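PDB 3O1I: periplasmic protein TorT from Vibrio parahaemolyticus, which probably senses trimethylamine N-oxide in the periplasm together with its partner sensor kinase TorS. Local coordinates for residues Cys9-His14 with Gln54-Cys59; Leu69-Pro74 with Asn95-Asp100; Phe91-Gln96 with Arg254-Gln259. All blocks are in the same frame, centred on the assembly; numbering follows the deposited sequence.

Contact 1: residues Cys9-His14 with Gln54-Cys59; sequences CAIYPH and QQLALC
C9 and C59 are joined by a disulfide: C9 SG and C59 SG are 2.0 Å apart, and the CB-SG-SG-CB torsion of -85° gives the bridge a left-handed twist. The two cysteines use different torsions to reach one another. The sulfur of C9 swings opposite its own backbone N (chi1 -152°), whereas that of C59 lies beside its backbone N. This covalent end is the tight part of the contact, with the CA atoms of C9 and C59 only 6.1 Å apart. I11 packs next to it. Its CG1 branch carries the methyl CD1 towards the bridge, where CD1 lies 3.2 Å from C59 SG; at 2.80 Å resolution so short a spacing supports contact and no more.

Strand 9-12 and helix 54-59 run antiparallel, their axes 9.3 Å apart at an angle of 176°. This is the layout of a beta-alpha-beta crossover: helix 49-62 links strands 37-42 and 66-69 and passes over strand 7-12, which lies between them in the parallel sheet. I67 touches C9, L56 and C59, so strand 66-69 backs the bridge, while L41 of strand 37-42 packs on I11.

Away from the bridge, the packing opens out. The I11 and L56 CA atoms are 7.1 Å apart, and their side chains cross obliquely, meeting where I11 CG1 lies 4.2 Å from L56 CD1. Q55 is partly exposed, although its CB is directed at the strand, and marks the side of the contact nearer solvent.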
# COMPACT_ATOMS: atom_id res chain seq x y z
N CYS D 9 26.80 10.33 -20.10
CA CYS D 9 25.81 9.65 -19.28
C CYS D 9 25.83 10.14 -17.82
O CYS D 9 26.76 9.83 -17.07
CB CYS D 9 26.12 8.15 -19.34
SG CYS D 9 24.77 6.94 -19.12
N ALA D 10 24.80 10.90 -17.43
CA ALA D 10 24.70 11.44 -16.07
C ALA D 10 23.96 10.49 -15.12
O ALA D 10 22.80 10.12 -15.34
CB ALA D 10 24.01 12.80 -16.09
N ILE D 11 24.65 10.11 -14.05
CA ILE D 11 24.10 9.18 -13.06
C ILE D 11 23.85 9.82 -11.69
O ILE D 11 24.75 9.92 -10.86
CB ILE D 11 25.05 7.96 -12.88
CG1 ILE D 11 25.24 7.27 -14.24
CG2 ILE D 11 24.49 6.97 -11.87
CD1 ILE D 11 23.94 7.05 -14.99
N TYR D 12 22.60 10.23 -11.46
CA TYR D 12 22.22 10.84 -10.19
C TYR D 12 21.98 9.78 -9.12
O TYR D 12 21.99 8.59 -9.40
CB TYR D 12 20.92 11.61 -10.33
CG TYR D 12 20.83 12.58 -11.47
CD1 TYR D 12 21.98 13.01 -12.16
CD2 TYR D 12 19.61 13.15 -11.82
CE1 TYR D 12 21.89 13.99 -13.16
CE2 TYR D 12 19.51 14.11 -12.81
CZ TYR D 12 20.66 14.53 -13.47
OH TYR D 12 20.54 15.52 -14.40
N PRO D 13 21.80 10.21 -7.87
CA PRO D 13 21.55 9.25 -6.79
C PRO D 13 20.03 9.09 -6.68
O PRO D 13 19.53 8.14 -6.08
CB PRO D 13 22.17 9.92 -5.58
CG PRO D 13 21.90 11.37 -5.84
CD PRO D 13 22.19 11.53 -7.32
N HIS D 14 19.32 10.04 -7.28
CA HIS D 14 17.85 10.09 -7.34
C HIS D 14 17.41 11.37 -8.05
O HIS D 14 18.23 12.14 -8.53
CB HIS D 14 17.24 10.10 -5.95
CG HIS D 14 17.48 11.38 -5.20
ND1 HIS D 14 18.46 11.50 -4.23
CD2 HIS D 14 16.90 12.60 -5.32
CE1 HIS D 14 18.47 12.74 -3.78
NE2 HIS D 14 17.54 13.43 -4.42
N GLN D 54 24.53 -1.01 -11.57
CA GLN D 54 23.97 -1.53 -12.81
C GLN D 54 23.74 -0.40 -13.83
O GLN D 54 24.07 -0.55 -15.00
CB GLN D 54 22.66 -2.28 -12.52
CG GLN D 54 22.75 -3.34 -11.40
CD GLN D 54 23.80 -4.43 -11.65
OE1 GLN D 54 23.72 -5.17 -12.63
NE2 GLN D 54 24.78 -4.53 -10.76
N GLN D 55 23.17 0.72 -13.39
CA GLN D 55 22.92 1.85 -14.29
C GLN D 55 24.25 2.38 -14.77
O GLN D 55 24.37 2.94 -15.87
CB GLN D 55 22.16 2.96 -13.56
CG GLN D 55 20.74 2.60 -13.14
CD GLN D 55 19.92 3.82 -12.75
OE1 GLN D 55 20.25 4.52 -11.80
NE2 GLN D 55 18.83 4.07 -13.49
N LEU D 56 25.26 2.19 -13.94
CA LEU D 56 26.63 2.61 -14.22
C LEU D 56 27.14 1.69 -15.33
O LEU D 56 27.81 2.13 -16.27
CB LEU D 56 27.47 2.45 -12.96
CG LEU D 56 28.71 3.31 -12.77
CD1 LEU D 56 28.40 4.77 -13.09
CD2 LEU D 56 29.19 3.15 -11.33
N ALA D 57 26.82 0.41 -15.20
CA ALA D 57 27.20 -0.59 -16.19
C ALA D 57 26.32 -0.42 -17.42
O ALA D 57 26.71 -0.74 -18.53
CB ALA D 57 27.03 -2.00 -15.60
N LEU D 58 25.10 0.08 -17.21
CA LEU D 58 24.18 0.31 -18.30
C LEU D 58 24.71 1.45 -19.15
O LEU D 58 24.60 1.44 -20.37
CB LEU D 58 22.79 0.68 -17.78
CG LEU D 58 21.85 1.30 -18.82
CD1 LEU D 58 21.69 0.38 -20.02
CD2 LEU D 58 20.51 1.57 -18.18
N CYS D 59 25.29 2.45 -18.49
CA CYS D 59 25.84 3.58 -19.21
C CYS D 59 26.87 3.09 -20.22
O CYS D 59 26.78 3.40 -21.41
CB CYS D 59 26.50 4.57 -18.25
SG CYS D 59 25.40 5.84 -17.52

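Contact 2: residues Leu69-Pro74 with Asn95-Asp100; sequences LGTVDP and NQLDLD
G70 and N95 bring the two irregular segments together, their CA atoms 5.7 Å apart, and farther along those of P74 and L97 close to 4.8 Å. Both chains thus advance in the same direction without forming a strand pair. The link from D98 N to P74 O is weak, at 3.3 Å with an N-H...O angle of 133°. Beside it, P74 makes a CA-H...O contact with Q96 O.

Among the side chains, the P74 ring covers most: its CB lies 3.4 Å from Q96 O and also touches D98 OD2. The N95 amide lies alongside T71, without a hydrogen bond. L97 sends CD2 to L69 CD2, 3.9 Å away, and CD1 to T71 CG2 at 3.7 Å, both pairs crossing at about a right angle. T71 OG1 donates to D73 O at 2.9 Å from well above the carbonyl plane, and Q96 NE2 to D98 OD1 at 3.1 Å.

The segments follow adjacent parallel strands, 66-69 and 90-92, at their C-terminal ends, where relatives usually bind ligand. The stronger polar bonds lie within each loop, consistent with each being shaped largely by its own bonds and meeting the other through leucine, proline and asparagine packing and feeble backbone contacts.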
# COMPACT_ATOMS: atom_id res chain seq x y z
N LEU D 69 29.05 11.05 -12.82
CA LEU D 69 28.46 10.31 -11.72
C LEU D 69 28.19 11.10 -10.42
O LEU D 69 29.07 11.80 -9.90
CB LEU D 69 29.37 9.10 -11.44
CG LEU D 69 29.39 8.40 -10.08
CD1 LEU D 69 28.07 7.69 -9.84
CD2 LEU D 69 30.53 7.40 -10.04
N GLY D 70 26.96 10.98 -9.91
CA GLY D 70 26.59 11.60 -8.65
C GLY D 70 26.38 10.45 -7.68
O GLY D 70 25.25 10.04 -7.44
N THR D 71 27.47 9.93 -7.12
CA THR D 71 27.41 8.77 -6.23
C THR D 71 26.54 8.82 -5.00
O THR D 71 26.43 9.84 -4.31
CB THR D 71 28.79 8.33 -5.72
OG1 THR D 71 29.34 9.35 -4.88
CG2 THR D 71 29.72 8.09 -6.88
N VAL D 72 25.96 7.66 -4.72
CA VAL D 72 25.07 7.42 -3.59
C VAL D 72 25.97 7.01 -2.44
O VAL D 72 25.53 6.37 -1.50
CB VAL D 72 24.09 6.26 -3.91
CG1 VAL D 72 23.27 6.60 -5.15
CG2 VAL D 72 24.87 4.96 -4.13
N ASP D 73 27.23 7.40 -2.53
CA ASP D 73 28.21 7.07 -1.50
C ASP D 73 29.60 7.39 -2.04
O ASP D 73 29.93 7.08 -3.19
CB ASP D 73 28.08 5.59 -1.10
CG ASP D 73 29.16 5.13 -0.11
OD1 ASP D 73 29.90 5.97 0.44
OD2 ASP D 73 29.25 3.90 0.13
N PRO D 74 30.45 8.00 -1.20
CA PRO D 74 31.80 8.35 -1.61
C PRO D 74 32.66 7.12 -1.82
O PRO D 74 33.32 6.97 -2.85
CB PRO D 74 32.32 9.18 -0.43
CG PRO D 74 31.08 9.68 0.23
CD PRO D 74 30.23 8.46 0.19
N ASN D 95 28.79 14.97 -5.59
CA ASN D 95 29.28 14.35 -4.38
C ASN D 95 30.72 13.87 -4.45
O ASN D 95 31.26 13.59 -5.52
CB ASN D 95 28.33 13.20 -3.97
CG ASN D 95 26.90 13.68 -3.77
OD1 ASN D 95 26.59 14.31 -2.76
ND2 ASN D 95 26.03 13.42 -4.74
N GLN D 96 31.34 13.80 -3.28
CA GLN D 96 32.72 13.37 -3.17
C GLN D 96 32.86 11.95 -3.71
O GLN D 96 32.16 11.05 -3.26
CB GLN D 96 33.15 13.41 -1.71
CG GLN D 96 34.63 13.20 -1.49
CD GLN D 96 35.47 14.01 -2.44
OE1 GLN D 96 35.07 15.11 -2.86
NE2 GLN D 96 36.64 13.50 -2.79
N LEU D 97 33.75 11.76 -4.69
CA LEU D 97 33.99 10.45 -5.27
C LEU D 97 35.40 9.98 -4.92
O LEU D 97 36.34 10.24 -5.66
CB LEU D 97 33.84 10.50 -6.80
CG LEU D 97 34.12 9.21 -7.56
CD1 LEU D 97 33.37 8.04 -6.92
CD2 LEU D 97 33.68 9.38 -9.01
N ASP D 98 35.54 9.29 -3.80
CA ASP D 98 36.84 8.80 -3.36
C ASP D 98 37.33 7.55 -4.10
O ASP D 98 36.81 6.46 -3.88
CB ASP D 98 36.83 8.51 -1.85
CG ASP D 98 36.61 9.75 -1.00
OD1 ASP D 98 37.18 10.81 -1.35
OD2 ASP D 98 35.89 9.67 0.01
N LEU D 99 38.32 7.72 -4.96
CA LEU D 99 38.88 6.61 -5.72
C LEU D 99 40.24 6.19 -5.15
O LEU D 99 40.80 6.87 -4.30
CB LEU D 99 39.03 7.01 -7.19
CG LEU D 99 37.72 7.46 -7.81
CD1 LEU D 99 37.95 7.98 -9.22
CD2 LEU D 99 36.74 6.31 -7.83
N ASP D 100 40.76 5.06 -5.62
CA ASP D 100 42.06 4.56 -5.19
C ASP D 100 43.09 5.12 -6.17
O ASP D 100 42.71 5.74 -7.17
CB ASP D 100 42.06 3.02 -5.23
CG ASP D 100 43.42 2.41 -4.93
OD1 ASP D 100 44.03 2.77 -3.90
OD2 ASP D 100 43.87 1.56 -5.73

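Contact 3: residues Phe91-Gln96 with Arg254-Gln259; sequences FATVNQ and RLSVMQ
F91 and T93, at the end of strand 90-92 and just beyond it, meet S256 and Q259 on helix 249-263. In this periplasmic binding protein fold the chain builds a five-stranded parallel sheet, leaves to form a second lobe, and returns late: 157 residues separate the two segments, yet helix 249-263 packs on the first sheet.

The ring packing belongs to F91 and Q259. The F91 side chain sets out towards the helix with CG beside its backbone N (chi1 -76°), and one side of the ring reaches the Q259 backbone and CB. CD2 is 3.4 Å from Q259 CB, while CE2 approaches the Q259 carbonyl carbon obliquely. The two side chains cross at a slant, the ring and amide planes 62° apart. A260 and the strand residues A66 and I68 also touch F91.

Van der Waals contact dominates the second pair, T93 with S256, where the backbones come nearest, at 5.6 Å between the CA atoms of T93 and S256. The methyl CG2 of T93 lies opposite its own backbone N and meets S256 OG at 3.4 Å, with S256 CB next at 3.6 Å. I68 touches both residues, so the pair sits against the neighbouring strand as well.

Polar atoms are close here without bonding across the contact. S256 OG is 3.3 Å from A92 O, but the angle is too poor for a hydrogen bond. Q259 instead directs NE2 outside the pair, to weak hydrogen bonds with the carbonyls of E270 and K271, which would limit rotation of the amide. The carbonyl oxygen of the same amide is on the F91 side: Q259 OE1 lies in the plane of the ring, at its edge, 3.7 Å from F91 CD2.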
# COMPACT_ATOMS: atom_id res chain seq x y z
N PHE D 91 33.29 11.96 -14.25
CA PHE D 91 33.25 13.34 -13.79
C PHE D 91 32.30 13.41 -12.59
O PHE D 91 31.09 13.24 -12.75
CB PHE D 91 32.72 14.27 -14.89
CG PHE D 91 33.72 14.57 -15.98
CD1 PHE D 91 33.91 13.69 -17.03
CD2 PHE D 91 34.46 15.75 -15.94
CE1 PHE D 91 34.84 13.98 -18.04
CE2 PHE D 91 35.39 16.04 -16.93
CZ PHE D 91 35.58 15.15 -17.98
N ALA D 92 32.84 13.66 -11.39
CA ALA D 92 32.00 13.77 -10.20
C ALA D 92 31.10 15.00 -10.40
O ALA D 92 31.59 16.07 -10.75
CB ALA D 92 32.87 13.93 -8.95
N THR D 93 29.80 14.84 -10.17
CA THR D 93 28.85 15.94 -10.36
C THR D 93 28.50 16.74 -9.13
O THR D 93 28.44 17.97 -9.21
CB THR D 93 27.51 15.47 -10.94
OG1 THR D 93 27.75 14.49 -11.96
CG2 THR D 93 26.75 16.66 -11.53
N VAL D 94 28.23 16.08 -8.01
CA VAL D 94 27.86 16.83 -6.82
C VAL D 94 28.39 16.22 -5.55
O VAL D 94 28.44 16.89 -4.53
CB VAL D 94 26.34 16.96 -6.68
CG1 VAL D 94 25.99 17.67 -5.40
CG2 VAL D 94 25.78 17.73 -7.86
N ASN D 95 28.79 14.97 -5.59
CA ASN D 95 29.28 14.35 -4.38
C ASN D 95 30.72 13.87 -4.45
O ASN D 95 31.26 13.59 -5.52
CB ASN D 95 28.33 13.20 -3.97
CG ASN D 95 26.90 13.68 -3.77
OD1 ASN D 95 26.59 14.31 -2.76
ND2 ASN D 95 26.03 13.42 -4.74
N GLN D 96 31.34 13.80 -3.28
CA GLN D 96 32.72 13.37 -3.17
C GLN D 96 32.86 11.95 -3.71
O GLN D 96 32.16 11.05 -3.26
CB GLN D 96 33.15 13.41 -1.71
CG GLN D 96 34.63 13.20 -1.49
CD GLN D 96 35.47 14.01 -2.44
OE1 GLN D 96 35.07 15.11 -2.86
NE2 GLN D 96 36.64 13.50 -2.79
N ARG D 254 25.50 22.50 -15.04
CA ARG D 254 26.15 22.97 -16.27
C ARG D 254 27.64 22.71 -16.18
O ARG D 254 28.26 22.23 -17.13
CB ARG D 254 25.90 24.47 -16.44
CG ARG D 254 24.45 24.87 -16.71
CD ARG D 254 24.26 26.38 -16.58
NE ARG D 254 22.90 26.82 -16.90
CZ ARG D 254 22.36 26.77 -18.11
NH1 ARG D 254 23.06 26.29 -19.13
NH2 ARG D 254 21.12 27.20 -18.31
N LEU D 255 28.21 23.00 -15.02
CA LEU D 255 29.63 22.79 -14.81
C LEU D 255 30.08 21.37 -15.18
O LEU D 255 31.04 21.20 -15.93
CB LEU D 255 29.97 23.12 -13.35
CG LEU D 255 31.36 22.82 -12.78
CD1 LEU D 255 32.44 23.06 -13.82
CD2 LEU D 255 31.58 23.68 -11.54
N SER D 256 29.38 20.35 -14.67
CA SER D 256 29.73 18.95 -14.96
C SER D 256 29.60 18.62 -16.44
O SER D 256 30.45 17.93 -16.99
CB SER D 256 28.86 18.00 -14.14
OG SER D 256 29.63 17.36 -13.13
N VAL D 257 28.53 19.08 -17.07
CA VAL D 257 28.34 18.83 -18.49
C VAL D 257 29.56 19.37 -19.24
O VAL D 257 30.23 18.64 -19.98
CB VAL D 257 27.11 19.56 -19.04
CG1 VAL D 257 27.12 19.53 -20.56
CG2 VAL D 257 25.85 18.91 -18.51
N MET D 258 29.83 20.66 -19.04
CA MET D 258 30.95 21.32 -19.69
C MET D 258 32.24 20.56 -19.45
O MET D 258 32.96 20.25 -20.38
CB MET D 258 31.09 22.74 -19.15
CG MET D 258 32.29 23.49 -19.70
SD MET D 258 33.15 24.39 -18.40
CE MET D 258 34.21 23.08 -17.68
N GLN D 259 32.53 20.26 -18.18
CA GLN D 259 33.75 19.53 -17.85
C GLN D 259 33.99 18.33 -18.78
O GLN D 259 35.06 18.22 -19.38
CB GLN D 259 33.71 19.03 -16.40
CG GLN D 259 33.77 20.10 -15.33
CD GLN D 259 34.31 19.55 -14.03
OE1 GLN D 259 33.87 18.51 -13.55
NE2 GLN D 259 35.27 20.26 -13.43

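Contacts 1 and 3 are buried and hold helices against the same parallel sheet, on opposite faces: C59 reaches I67 from helix 49-62, whereas S256 reaches the next residue, I68, from helix 249-263. Contact 2 is only partly buried and joins loops at the C-terminal ends of two inner strands. The chemistry follows position, with a covalent bridge in contact 1, ring packing and a serine hydroxyl not bonded across the interface in contact 3, and leucine and proline packing plus weak backbone links in contact 2. Probable hydrogen bonds from G70 N to I11 O (2.6 Å) and T93 N to L69 O (3.1 Å) place contact 2 between the others. N95 and Q96 fall in both 91-96 and 95-100.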